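Local structure of malonyl coenzyme A-acyl carrier protein transacylase (Helicobacter pylori, 2H1Y) at residues G130-E135 against E215-K220; P20-Q25 against K67-T72; E244-H247 against K251-E254; V79-Y84 against L117-A122; R265-V270 against K294-K299. The protein probably catalyses transfer of the malonyl group from malonyl-CoA to holo-acyl carrier protein, giving malonyl-ACP and free CoA. All coordinates share one frame; numbering follows the deposited sequence.

How the contacts relate
All five contacts belong to one acyl transferase domain built round a mixed sheet with helices packed about it. Contact 2 lies closest to the middle, about 9 Å from the chain's centre, and holds the PGQGSQ loop, which in relatives borders the active site. It touches contact 1 where Gln134 packs on Ser69 (centres about 16 Å apart) and contact 4 where Pro20 meets Ser80 (about 15 Å). Helix 69-90 serves contacts 2 and 4, and helix 119-137 serves contacts 1 and 4. Contacts 3 and 5 use successive helices, 249-259 and 266-271; the nearest atoms of the two contacts are about 6 Å apart. Contacts 1 and 5, on opposite sides of the chain's centre, are about 29 Å apart between centres.

Contact 1 (G130-E135 against E215-K220); sequences GKMMQE and EPMIFK
Met132 and Met217 mark the nearest approach of the two backbones, Met132 CA lying 6.3 Å from Met217 CA. Segment 130-135 is a regular run of helix 119-137, whereas segment 215-220 leads into helix 218-228. The motif is therefore a helix flank packed on the beginning of another helix, joining parts of the acyl transferase domain some 80 residues apart without any hydrogen bond between the segments. Two methionines meet at an angle here. Met217 leaves its backbone with CG between N and the carbonyl carbon (chi1 82°), runs straight to SD and bends at the last bond, which turns its methyl onto helix 119-137. That methyl, Met217 CE, presses on Met132 CB at 3.4 Å, while Met217 SD lies 3.8 Å from Met133 CG, bridging two successive residues of the helix. Unbranched and polarisable, methionine suits such an uneven buried surface; Leu214, Ser209 and Gln73 add to the surroundings of Met133, and Leu260 to those of Met217. Toward solvent the character changes. Lys131 NZ reaches one helical turn ahead to Glu135 OE2 in a 3.1 Å salt bridge, and Lys220 offers only the root of its chain to the interface. The Met132 chain, extended beyond CG, crosses the lysine chain at about a right angle, with Met132 CE 4.0 Å from Lys220 CB.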
# COMPACT_ATOMS: atom_id res chain seq x y z
N GLY A 130 5.11 10.80 0.06
CA GLY A 130 5.94 10.54 1.24
C GLY A 130 6.52 11.82 1.83
O GLY A 130 6.59 11.98 3.05
N LYS A 131 6.95 12.71 0.94
CA LYS A 131 7.59 13.96 1.35
C LYS A 131 6.57 14.83 2.06
O LYS A 131 6.84 15.39 3.13
CB LYS A 131 8.14 14.67 0.13
CG LYS A 131 9.24 15.63 0.42
CD LYS A 131 9.82 16.23 -0.87
CE LYS A 131 11.17 16.90 -0.58
NZ LYS A 131 11.12 17.72 0.68
N MET A 132 5.37 14.91 1.47
CA MET A 132 4.31 15.72 2.04
C MET A 132 3.76 15.17 3.37
O MET A 132 3.39 15.92 4.27
CB MET A 132 3.20 15.94 1.03
CG MET A 132 3.64 16.71 -0.19
SD MET A 132 2.32 16.78 -1.40
CE MET A 132 3.06 17.77 -2.71
N MET A 133 3.74 13.85 3.49
CA MET A 133 3.38 13.22 4.76
C MET A 133 4.41 13.56 5.85
O MET A 133 4.05 13.81 7.00
CB MET A 133 3.20 11.70 4.61
CG MET A 133 1.86 11.28 4.00
SD MET A 133 1.62 9.51 3.68
CE MET A 133 2.10 8.80 5.27
N GLN A 134 5.69 13.58 5.47
CA GLN A 134 6.75 13.90 6.42
C GLN A 134 6.71 15.37 6.81
O GLN A 134 6.84 15.70 7.98
CB GLN A 134 8.13 13.54 5.86
CG GLN A 134 8.28 12.06 5.54
CD GLN A 134 9.73 11.65 5.31
OE1 GLN A 134 10.43 11.25 6.26
NE2 GLN A 134 10.19 11.73 4.05
N GLU A 135 6.54 16.23 5.82
CA GLU A 135 6.46 17.67 6.06
C GLU A 135 5.26 18.03 6.92
O GLU A 135 5.39 18.79 7.88
CB GLU A 135 6.39 18.43 4.75
CG GLU A 135 7.66 18.35 3.88
CD GLU A 135 7.43 18.86 2.46
OE1 GLU A 135 6.30 19.29 2.12
OE2 GLU A 135 8.40 18.82 1.67
N GLU A 215 -4.46 16.62 6.76
CA GLU A 215 -5.30 17.72 6.23
C GLU A 215 -4.49 18.75 5.45
O GLU A 215 -4.82 19.04 4.29
CB GLU A 215 -6.09 18.42 7.34
CG GLU A 215 -7.61 18.52 7.10
CD GLU A 215 -8.00 19.36 5.87
OE1 GLU A 215 -7.79 20.59 5.88
OE2 GLU A 215 -8.54 18.77 4.91
N PRO A 216 -3.42 19.30 6.06
CA PRO A 216 -2.66 20.32 5.32
C PRO A 216 -2.38 19.95 3.87
O PRO A 216 -2.55 20.79 3.01
CB PRO A 216 -1.35 20.42 6.11
CG PRO A 216 -1.74 20.12 7.51
CD PRO A 216 -2.84 19.07 7.40
N MET A 217 -1.98 18.71 3.61
CA MET A 217 -1.45 18.30 2.30
C MET A 217 -2.51 17.96 1.25
O MET A 217 -2.15 17.77 0.07
CB MET A 217 -0.46 17.11 2.45
CG MET A 217 -1.11 15.70 2.56
SD MET A 217 0.05 14.29 2.64
CE MET A 217 0.38 13.98 0.91
N ILE A 218 -3.79 17.87 1.66
CA ILE A 218 -4.84 17.40 0.72
C ILE A 218 -4.90 18.21 -0.57
O ILE A 218 -4.92 17.64 -1.66
CB ILE A 218 -6.29 17.21 1.34
CG1 ILE A 218 -6.90 18.53 1.83
CG2 ILE A 218 -6.28 16.16 2.44
CD1 ILE A 218 -8.45 18.64 1.67
N PHE A 219 -4.87 19.54 -0.46
CA PHE A 219 -4.89 20.33 -1.68
C PHE A 219 -3.67 20.16 -2.60
O PHE A 219 -3.85 19.93 -3.80
CB PHE A 219 -5.25 21.81 -1.49
CG PHE A 219 -5.71 22.41 -2.76
CD1 PHE A 219 -7.05 22.30 -3.13
CD2 PHE A 219 -4.78 22.93 -3.67
CE1 PHE A 219 -7.48 22.78 -4.37
CE2 PHE A 219 -5.19 23.41 -4.90
CZ PHE A 219 -6.54 23.33 -5.26
N LYS A 220 -2.45 20.30 -2.06
CA LYS A 220 -1.22 20.09 -2.85
C LYS A 220 -1.19 18.73 -3.56
O LYS A 220 -0.73 18.62 -4.70
CB LYS A 220 0.03 20.24 -1.98
CG LYS A 220 0.38 21.68 -1.60
CD LYS A 220 1.90 21.90 -1.40
CE LYS A 220 2.68 21.96 -2.74
NZ LYS A 220 3.97 22.73 -2.64

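Contact 2 (P20-Q25 against K67-T72); sequences PGQGSQ and KESAYT
Gln22 reaches across to Ser69 with its amide nitrogen, and Gln25 lays its own amide beside the methyl of Thr72. Neither of the first two torsions of Gln22 is near a staggered position, yet together they carry Gln22 NE2 to 3.1 Å from Ser69 OG. The N-H points well at the oxygen (161°), which lies close to the amide plane. The other end of that amide, Gln22 OE1, accepts from Gln73, so two bonds fix its rotation. Gln25 folds back instead: chi1 of 79° followed by chi2 of -77° brings Gln25 OE1 to 3.0 Å from Gly23 N, which approaches in the carbonyl plane on a lone pair. Thr72 CG2, 3.6 Å from Gln25 CD, packs against this curled chain, while Thr72 OG1 bonds to Leu66 O. Gly21 to Ser24 form a type II turn in which Gly23 has a positive phi, and Ser24 OG donates to Gly21 O at 2.7 Å. The family's GQG loop is thus pinned to the first turn of helix 69-90 by one polar bond and a methyl contact, a chemistry that implies a loop of defined shape, consistent with its place beside the active site in relatives.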
# COMPACT_ATOMS: atom_id res chain seq x y z
N PRO A 20 0.82 -3.82 -1.87
CA PRO A 20 1.15 -3.54 -0.49
C PRO A 20 1.62 -2.12 -0.32
O PRO A 20 1.99 -1.47 -1.30
CB PRO A 20 2.28 -4.53 -0.19
CG PRO A 20 2.90 -4.86 -1.49
CD PRO A 20 1.90 -4.53 -2.57
N GLY A 21 1.58 -1.65 0.92
CA GLY A 21 2.01 -0.32 1.32
C GLY A 21 3.10 -0.40 2.37
O GLY A 21 3.86 -1.36 2.43
N GLN A 22 3.16 0.62 3.21
CA GLN A 22 4.28 0.80 4.11
C GLN A 22 4.37 -0.32 5.17
O GLN A 22 3.34 -0.77 5.68
CB GLN A 22 4.22 2.19 4.75
CG GLN A 22 5.59 2.82 4.97
CD GLN A 22 5.55 4.34 4.84
OE1 GLN A 22 4.91 4.91 3.93
NE2 GLN A 22 6.24 5.02 5.76
N GLY A 23 5.60 -0.74 5.48
CA GLY A 23 5.87 -1.96 6.26
C GLY A 23 6.31 -3.20 5.45
O GLY A 23 6.69 -4.23 6.04
N SER A 24 6.26 -3.11 4.12
CA SER A 24 6.64 -4.23 3.25
C SER A 24 7.99 -4.02 2.54
O SER A 24 8.56 -4.94 1.96
CB SER A 24 5.53 -4.51 2.24
OG SER A 24 5.27 -3.39 1.41
N GLN A 25 8.51 -2.79 2.61
CA GLN A 25 9.85 -2.54 2.13
C GLN A 25 10.86 -3.37 2.92
O GLN A 25 10.64 -3.68 4.09
CB GLN A 25 10.22 -1.04 2.20
CG GLN A 25 10.61 -0.53 3.58
CD GLN A 25 9.42 -0.33 4.49
OE1 GLN A 25 8.28 -0.69 4.14
NE2 GLN A 25 9.66 0.24 5.65
N LYS A 67 14.59 4.46 4.64
CA LYS A 67 13.80 4.60 5.87
C LYS A 67 12.80 5.74 5.80
O LYS A 67 11.82 5.73 6.53
CB LYS A 67 14.73 4.81 7.07
CG LYS A 67 15.14 3.50 7.72
CD LYS A 67 16.47 3.62 8.46
CE LYS A 67 17.09 2.24 8.72
NZ LYS A 67 16.07 1.23 9.17
N GLU A 68 13.04 6.71 4.92
CA GLU A 68 12.15 7.85 4.78
C GLU A 68 10.93 7.51 3.92
O GLU A 68 11.07 6.90 2.87
CB GLU A 68 12.89 9.08 4.23
CG GLU A 68 13.87 9.77 5.20
CD GLU A 68 13.52 9.56 6.68
OE1 GLU A 68 13.87 8.49 7.23
OE2 GLU A 68 12.90 10.46 7.29
N SER A 69 9.75 7.91 4.40
CA SER A 69 8.50 7.82 3.63
C SER A 69 8.69 8.27 2.18
O SER A 69 8.13 7.67 1.28
CB SER A 69 7.37 8.64 4.28
OG SER A 69 6.94 8.08 5.51
N ALA A 70 9.50 9.30 1.96
CA ALA A 70 9.72 9.81 0.61
C ALA A 70 10.43 8.80 -0.30
O ALA A 70 10.29 8.86 -1.52
CB ALA A 70 10.46 11.13 0.64
N TYR A 71 11.19 7.87 0.29
CA TYR A 71 11.87 6.86 -0.53
C TYR A 71 11.28 5.46 -0.41
O TYR A 71 11.38 4.65 -1.35
CB TYR A 71 13.39 6.92 -0.36
CG TYR A 71 13.91 8.27 -0.79
CD1 TYR A 71 14.17 8.54 -2.14
CD2 TYR A 71 14.07 9.31 0.13
CE1 TYR A 71 14.62 9.80 -2.54
CE2 TYR A 71 14.51 10.56 -0.26
CZ TYR A 71 14.79 10.80 -1.60
OH TYR A 71 15.24 12.05 -1.99
N THR A 72 10.64 5.20 0.72
CA THR A 72 9.89 3.97 0.90
C THR A 72 8.73 3.83 -0.10
O THR A 72 8.64 2.83 -0.84
CB THR A 72 9.34 3.90 2.28
OG1 THR A 72 10.42 4.07 3.18
CG2 THR A 72 8.74 2.55 2.52

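Contact 3 (E244-H247 against K251-E254); sequences EAYH and KAVE
Tyr246 leans from a short strand onto the first turns of the helix that follows it, meeting Lys251 and Ala252. Its CB starts the contact, 3.9 Å from Lys251 CB. A chi1 of 65° places CG between the backbone N and the carbonyl carbon, and from there the ring reaches Ala252. The CD2-CE2 side of the ring meets the helix obliquely: Tyr246 CD2 is 3.7 Å from Ala252 N, and Tyr246 CE2 comes to 3.5 Å from Ala252 CA. The same carbon, Tyr246 CE2, is 3.7 Å from Ala252 CB. Alanine suits this place because its small methyl lets the tyrosine come close to the helix backbone, and it still packs on Leu229 and Phe233. On another part of the rim Tyr246 CD1 faces Glu244 O, in the ring plane, at 3.9 Å. At the tip, Tyr246 OH is hydrogen-bonded to the carboxylate of Glu107, so the polar end of a buried ring has a partner. Of the Lys251 side chain, CB is what touches Tyr246, and its backbone C lies obliquely by the ring; the rest of the chain bends at chi2 and heads for Glu254, with a long salt bridge of 3.6 Å from Lys251 NZ to Glu254 OE1. Backbone bonds join Tyr246 to Ile237. Strand 245-246 is thus the outermost of the mixed sheet, antiparallel to 236-238, its tyrosine packed on helix 249-259 as an alpha/beta fold places helices against its sheet.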
# COMPACT_ATOMS: atom_id res chain seq x y z
N GLU A 244 -15.60 1.36 -2.19
CA GLU A 244 -16.35 1.35 -3.44
C GLU A 244 -15.37 1.40 -4.62
O GLU A 244 -14.39 2.13 -4.57
CB GLU A 244 -17.32 2.55 -3.48
CG GLU A 244 -18.40 2.53 -2.36
CD GLU A 244 -19.13 3.88 -2.15
OE1 GLU A 244 -18.45 4.94 -2.13
OE2 GLU A 244 -20.38 3.87 -1.99
N ALA A 245 -15.65 0.60 -5.65
CA ALA A 245 -14.83 0.53 -6.87
C ALA A 245 -14.88 1.82 -7.67
O ALA A 245 -15.88 2.52 -7.63
CB ALA A 245 -15.29 -0.63 -7.75
N TYR A 246 -13.79 2.12 -8.40
CA TYR A 246 -13.70 3.27 -9.31
C TYR A 246 -12.75 3.02 -10.46
O TYR A 246 -11.83 2.21 -10.35
CB TYR A 246 -13.34 4.56 -8.58
CG TYR A 246 -11.97 4.60 -7.93
CD1 TYR A 246 -11.76 4.09 -6.63
CD2 TYR A 246 -10.88 5.19 -8.59
CE1 TYR A 246 -10.51 4.15 -6.02
CE2 TYR A 246 -9.61 5.24 -7.98
CZ TYR A 246 -9.44 4.72 -6.70
OH TYR A 246 -8.21 4.77 -6.09
N HIS A 247 -12.96 3.74 -11.56
CA HIS A 247 -12.27 3.46 -12.83
C HIS A 247 -12.13 4.69 -13.73
O HIS A 247 -12.10 4.55 -14.96
CB HIS A 247 -13.03 2.37 -13.58
CG HIS A 247 -14.50 2.65 -13.68
ND1 HIS A 247 -15.33 2.67 -12.57
CD2 HIS A 247 -15.28 2.97 -14.73
CE1 HIS A 247 -16.56 2.96 -12.94
NE2 HIS A 247 -16.56 3.15 -14.25
N LYS A 251 -12.71 10.41 -10.17
CA LYS A 251 -12.86 9.61 -8.98
C LYS A 251 -11.51 9.30 -8.30
O LYS A 251 -11.34 9.52 -7.10
CB LYS A 251 -13.64 8.34 -9.32
CG LYS A 251 -15.15 8.54 -9.27
CD LYS A 251 -15.60 8.58 -7.81
CE LYS A 251 -17.05 8.95 -7.64
NZ LYS A 251 -17.27 9.20 -6.19
N ALA A 252 -10.54 8.82 -9.08
CA ALA A 252 -9.19 8.66 -8.55
C ALA A 252 -8.68 9.92 -7.83
O ALA A 252 -8.22 9.82 -6.69
CB ALA A 252 -8.22 8.23 -9.65
N VAL A 253 -8.77 11.09 -8.49
CA VAL A 253 -8.35 12.38 -7.90
C VAL A 253 -9.00 12.54 -6.55
O VAL A 253 -8.32 12.77 -5.56
CB VAL A 253 -8.70 13.65 -8.77
CG1 VAL A 253 -8.38 14.96 -8.01
CG2 VAL A 253 -7.97 13.64 -10.12
N GLU A 254 -10.32 12.37 -6.53
CA GLU A 254 -11.11 12.49 -5.32
C GLU A 254 -10.73 11.42 -4.28
O GLU A 254 -10.53 11.73 -3.10
CB GLU A 254 -12.59 12.40 -5.68
CG GLU A 254 -13.52 12.45 -4.46
CD GLU A 254 -14.97 12.13 -4.78
OE1 GLU A 254 -15.41 12.28 -5.95
OE2 GLU A 254 -15.68 11.72 -3.85

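Contact 4 (V79-Y84 against L117-A122); sequences VSYIAY and LDFEKA
Tyr81 and Phe119 make the whole contact, ring against ring, where helix 69-90 passes the first turn of helix 119-137. The aromatic interaction is oblique: the centroids of the Tyr81 and Phe119 rings are 4.5 Å apart and their planes are inclined by 34°. One corner of the phenylalanine comes closest, for Phe119 CD1 stands 3.5 Å above the Tyr81 plane, over the ring centre, and is 3.7 Å from Tyr81 CD1. Both residues hold CG anti to the backbone N (chi1 -171° in Tyr81, -173° in Phe119), which carries the rings out from their helices to overlap. Apolar packing continues along the ring, with Phe119 CB 3.9 Å from Tyr81 CZ and close to the hydroxyl. Leu43 and Leu113 lie against Tyr81, and Tyr77 and Leu78 against Phe119, so helices 38-51 and 105-116 join the cluster. The polar interactions stay within each segment or lead to other parts of the chain. Ala122 N binds Asp118 O at 2.8 Å in the first helical turn; Asp118 occupies the N-cap position, but its carboxylate forms a salt bridge with Lys230 and a long one with Lys121 in place of a capping bond. Glu120 likewise pairs with Arg46. With no hydrogen bond between the segments, the chemistry implies adhesion by dispersion and burial of aromatic carbon, with tyrosine fitting the partly exposed side and phenylalanine the buried one.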
# COMPACT_ATOMS: atom_id res chain seq x y z
N VAL A 79 8.98 -2.09 -7.01
CA VAL A 79 8.90 -3.54 -7.07
C VAL A 79 7.49 -4.01 -7.52
O VAL A 79 7.37 -4.90 -8.39
CB VAL A 79 9.38 -4.16 -5.75
CG1 VAL A 79 9.28 -5.69 -5.77
CG2 VAL A 79 10.82 -3.68 -5.42
N SER A 80 6.43 -3.40 -6.99
CA SER A 80 5.08 -3.70 -7.49
C SER A 80 4.98 -3.57 -9.01
O SER A 80 4.46 -4.47 -9.69
CB SER A 80 4.04 -2.82 -6.82
OG SER A 80 3.88 -3.17 -5.47
N TYR A 81 5.52 -2.46 -9.54
CA TYR A 81 5.49 -2.18 -10.99
C TYR A 81 6.19 -3.28 -11.74
O TYR A 81 5.64 -3.81 -12.70
CB TYR A 81 6.15 -0.83 -11.31
CG TYR A 81 5.97 -0.40 -12.74
CD1 TYR A 81 6.91 -0.74 -13.72
CD2 TYR A 81 4.84 0.35 -13.14
CE1 TYR A 81 6.74 -0.37 -15.03
CE2 TYR A 81 4.65 0.74 -14.47
CZ TYR A 81 5.62 0.37 -15.41
OH TYR A 81 5.49 0.73 -16.74
N ILE A 82 7.39 -3.64 -11.29
CA ILE A 82 8.21 -4.67 -11.95
C ILE A 82 7.53 -6.03 -11.89
O ILE A 82 7.39 -6.71 -12.92
CB ILE A 82 9.66 -4.74 -11.38
CG1 ILE A 82 10.41 -3.45 -11.73
CG2 ILE A 82 10.39 -5.94 -11.93
CD1 ILE A 82 11.72 -3.28 -11.03
N ALA A 83 7.09 -6.42 -10.70
CA ALA A 83 6.27 -7.62 -10.52
C ALA A 83 5.14 -7.67 -11.56
O ALA A 83 4.92 -8.72 -12.18
CB ALA A 83 5.69 -7.67 -9.13
N TYR A 84 4.45 -6.55 -11.75
CA TYR A 84 3.33 -6.49 -12.69
C TYR A 84 3.75 -6.70 -14.16
O TYR A 84 3.14 -7.52 -14.87
CB TYR A 84 2.56 -5.19 -12.54
CG TYR A 84 1.33 -5.13 -13.44
CD1 TYR A 84 1.45 -4.87 -14.81
CD2 TYR A 84 0.06 -5.34 -12.91
CE1 TYR A 84 0.31 -4.81 -15.63
CE2 TYR A 84 -1.05 -5.29 -13.70
CZ TYR A 84 -0.93 -5.02 -15.06
OH TYR A 84 -2.05 -4.99 -15.83
N LEU A 117 -1.42 6.15 -14.86
CA LEU A 117 -0.22 6.77 -14.31
C LEU A 117 1.02 6.09 -14.86
O LEU A 117 1.27 4.92 -14.57
CB LEU A 117 -0.29 6.67 -12.80
CG LEU A 117 0.02 7.84 -11.89
CD1 LEU A 117 -0.45 9.16 -12.48
CD2 LEU A 117 -0.63 7.58 -10.54
N ASP A 118 1.78 6.83 -15.68
CA ASP A 118 3.03 6.33 -16.27
C ASP A 118 4.06 6.05 -15.20
O ASP A 118 4.04 6.66 -14.10
CB ASP A 118 3.63 7.33 -17.27
CG ASP A 118 2.69 7.64 -18.42
OD1 ASP A 118 1.91 6.75 -18.81
OD2 ASP A 118 2.73 8.79 -18.92
N PHE A 119 5.00 5.17 -15.54
CA PHE A 119 6.08 4.82 -14.64
C PHE A 119 6.73 6.01 -13.93
O PHE A 119 6.63 6.12 -12.71
CB PHE A 119 7.13 3.95 -15.35
CG PHE A 119 8.18 3.42 -14.43
CD1 PHE A 119 7.82 2.77 -13.24
CD2 PHE A 119 9.52 3.58 -14.73
CE1 PHE A 119 8.77 2.31 -12.38
CE2 PHE A 119 10.50 3.12 -13.87
CZ PHE A 119 10.12 2.46 -12.69
N GLU A 120 7.38 6.91 -14.67
CA GLU A 120 8.15 7.97 -13.98
C GLU A 120 7.27 8.98 -13.29
O GLU A 120 7.66 9.52 -12.26
CB GLU A 120 9.28 8.62 -14.82
CG GLU A 120 9.15 8.57 -16.31
CD GLU A 120 9.49 7.20 -16.88
OE1 GLU A 120 8.56 6.56 -17.42
OE2 GLU A 120 10.67 6.78 -16.79
N LYS A 121 6.06 9.20 -13.81
CA LYS A 121 5.09 10.04 -13.12
C LYS A 121 4.63 9.46 -11.79
O LYS A 121 4.40 10.21 -10.82
CB LYS A 121 3.89 10.34 -14.02
CG LYS A 121 4.13 11.49 -14.99
CD LYS A 121 2.79 12.08 -15.46
CE LYS A 121 2.98 13.09 -16.58
NZ LYS A 121 3.20 12.37 -17.85
N ALA A 122 4.50 8.14 -11.71
CA ALA A 122 4.04 7.52 -10.47
C ALA A 122 5.12 7.55 -9.39
O ALA A 122 4.83 7.82 -8.22
CB ALA A 122 3.57 6.11 -10.72

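Contact 5 (R265-V270 against K294-K299); sequences RYQDCV and KRLSNK
Leu296 supplies the apolar side of this contact from a loop, setting its two methyls and its CB against three residues of helix 266-271. Leu296 CD1 meets the ring of Tyr266 obliquely, 4.0 Å from Tyr266 CE2, a ring extended to that point by CG anti to the backbone N (chi1 -176°). Leu296 CD2 lies 3.9 Å from Gln267 CG. Nearer the backbone, Leu296 CB is 4.2 Å from Val270 CG1. A branched leucine suits this place because its fork sends one methyl to each of two consecutive helix residues, Tyr266 and Gln267. Within the helix, Val270 CG2 rests 3.4 Å above one face of the Tyr266 ring, offset toward its rim, so leucine and valine both press on the tyrosine. Hydrogen bonds shape each segment without linking the two. Ser297 OG accepts from Lys299 N, 3.0 Å away, in a nearly straight bond (165°) that closes an ST turn, and also bonds with Asn274; Lys299 NZ bonds to Asn274 O and Val277 O. The phenol of Tyr266 is satisfied by Asn293. The one salt bridge here lies at the helix start, where Arg265 NH1 reaches Asp268 OD2 at 2.8 Å from above the carboxylate plane. Leu296 thereby packs the loop entering strand 301-304 on helix 266-271, which precedes the neighbouring parallel strand 279-283, as in the parallel part of an alpha/beta fold.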
# COMPACT_ATOMS: atom_id res chain seq x y z
N ARG A 265 -9.55 1.09 5.11
CA ARG A 265 -10.53 0.06 5.46
C ARG A 265 -10.24 -1.25 4.75
O ARG A 265 -11.09 -1.77 4.01
CB ARG A 265 -11.95 0.52 5.14
CG ARG A 265 -12.41 1.70 5.95
CD ARG A 265 -13.88 1.56 6.23
NE ARG A 265 -14.67 2.10 5.13
CZ ARG A 265 -15.86 1.64 4.75
NH1 ARG A 265 -16.40 0.60 5.37
NH2 ARG A 265 -16.50 2.23 3.74
N TYR A 266 -9.04 -1.77 4.97
CA TYR A 266 -8.57 -2.92 4.22
C TYR A 266 -9.45 -4.17 4.42
O TYR A 266 -9.74 -4.90 3.45
CB TYR A 266 -7.08 -3.21 4.50
CG TYR A 266 -6.58 -4.33 3.65
CD1 TYR A 266 -6.20 -4.11 2.33
CD2 TYR A 266 -6.53 -5.63 4.14
CE1 TYR A 266 -5.76 -5.17 1.54
CE2 TYR A 266 -6.09 -6.70 3.35
CZ TYR A 266 -5.71 -6.46 2.06
OH TYR A 266 -5.29 -7.52 1.29
N GLN A 267 -9.85 -4.41 5.67
CA GLN A 267 -10.84 -5.45 6.02
C GLN A 267 -12.15 -5.40 5.21
O GLN A 267 -12.51 -6.38 4.55
CB GLN A 267 -11.17 -5.36 7.51
CG GLN A 267 -12.35 -6.20 7.89
CD GLN A 267 -12.33 -6.57 9.35
OE1 GLN A 267 -12.35 -5.70 10.23
NE2 GLN A 267 -12.30 -7.85 9.62
N ASP A 268 -12.85 -4.27 5.26
CA ASP A 268 -14.11 -4.12 4.53
C ASP A 268 -13.91 -4.35 3.03
O ASP A 268 -14.75 -4.98 2.38
CB ASP A 268 -14.76 -2.75 4.79
CG ASP A 268 -15.10 -2.55 6.24
OD1 ASP A 268 -15.47 -3.55 6.89
OD2 ASP A 268 -14.99 -1.40 6.75
N CYS A 269 -12.78 -3.86 2.53
CA CYS A 269 -12.46 -3.97 1.11
C CYS A 269 -12.32 -5.41 0.65
O CYS A 269 -12.87 -5.78 -0.39
CB CYS A 269 -11.19 -3.20 0.79
SG CYS A 269 -11.43 -1.43 0.76
N VAL A 270 -11.62 -6.22 1.44
CA VAL A 270 -11.47 -7.63 1.12
C VAL A 270 -12.83 -8.34 1.21
O VAL A 270 -13.25 -9.03 0.27
CB VAL A 270 -10.35 -8.32 1.97
CG1 VAL A 270 -10.26 -9.79 1.66
CG2 VAL A 270 -9.00 -7.69 1.68
N LYS A 294 -5.08 -14.17 5.55
CA LYS A 294 -5.23 -15.41 6.31
C LYS A 294 -6.44 -15.26 7.20
O LYS A 294 -7.30 -16.14 7.23
CB LYS A 294 -3.99 -15.70 7.18
CG LYS A 294 -2.75 -16.17 6.42
CD LYS A 294 -3.06 -17.30 5.44
CE LYS A 294 -1.84 -17.68 4.63
NZ LYS A 294 -2.04 -18.98 3.96
N ARG A 295 -6.53 -14.11 7.89
CA ARG A 295 -7.61 -13.84 8.83
C ARG A 295 -8.89 -13.34 8.15
O ARG A 295 -9.91 -13.18 8.80
CB ARG A 295 -7.19 -12.79 9.89
CG ARG A 295 -5.74 -12.86 10.42
CD ARG A 295 -5.56 -13.84 11.58
NE ARG A 295 -4.96 -15.08 11.08
CZ ARG A 295 -5.63 -16.20 10.87
NH1 ARG A 295 -6.92 -16.27 11.18
NH2 ARG A 295 -5.01 -17.26 10.38
N LEU A 296 -8.85 -13.13 6.84
CA LEU A 296 -9.94 -12.46 6.13
C LEU A 296 -10.62 -13.26 5.02
O LEU A 296 -11.71 -12.90 4.59
CB LEU A 296 -9.41 -11.16 5.53
CG LEU A 296 -9.15 -10.04 6.50
CD1 LEU A 296 -8.30 -8.98 5.82
CD2 LEU A 296 -10.49 -9.47 7.03
N SER A 297 -9.97 -14.31 4.55
CA SER A 297 -10.47 -15.04 3.39
C SER A 297 -9.85 -16.42 3.34
O SER A 297 -8.77 -16.63 3.87
CB SER A 297 -10.11 -14.28 2.12
OG SER A 297 -10.25 -15.08 0.96
N ASN A 298 -10.51 -17.35 2.66
CA ASN A 298 -9.96 -18.70 2.49
C ASN A 298 -9.35 -18.93 1.13
O ASN A 298 -8.88 -20.03 0.84
CB ASN A 298 -11.04 -19.73 2.77
CG ASN A 298 -11.59 -19.58 4.15
OD1 ASN A 298 -10.83 -19.62 5.13
ND2 ASN A 298 -12.91 -19.33 4.25
N LYS A 299 -9.37 -17.87 0.31
CA LYS A 299 -8.83 -17.90 -1.04
C LYS A 299 -7.33 -17.68 -0.98
O LYS A 299 -6.85 -16.95 -0.14
CB LYS A 299 -9.47 -16.80 -1.86
CG LYS A 299 -10.98 -16.69 -1.69
CD LYS A 299 -11.69 -17.84 -2.34
CE LYS A 299 -13.21 -17.67 -2.27
NZ LYS A 299 -13.65 -16.63 -3.23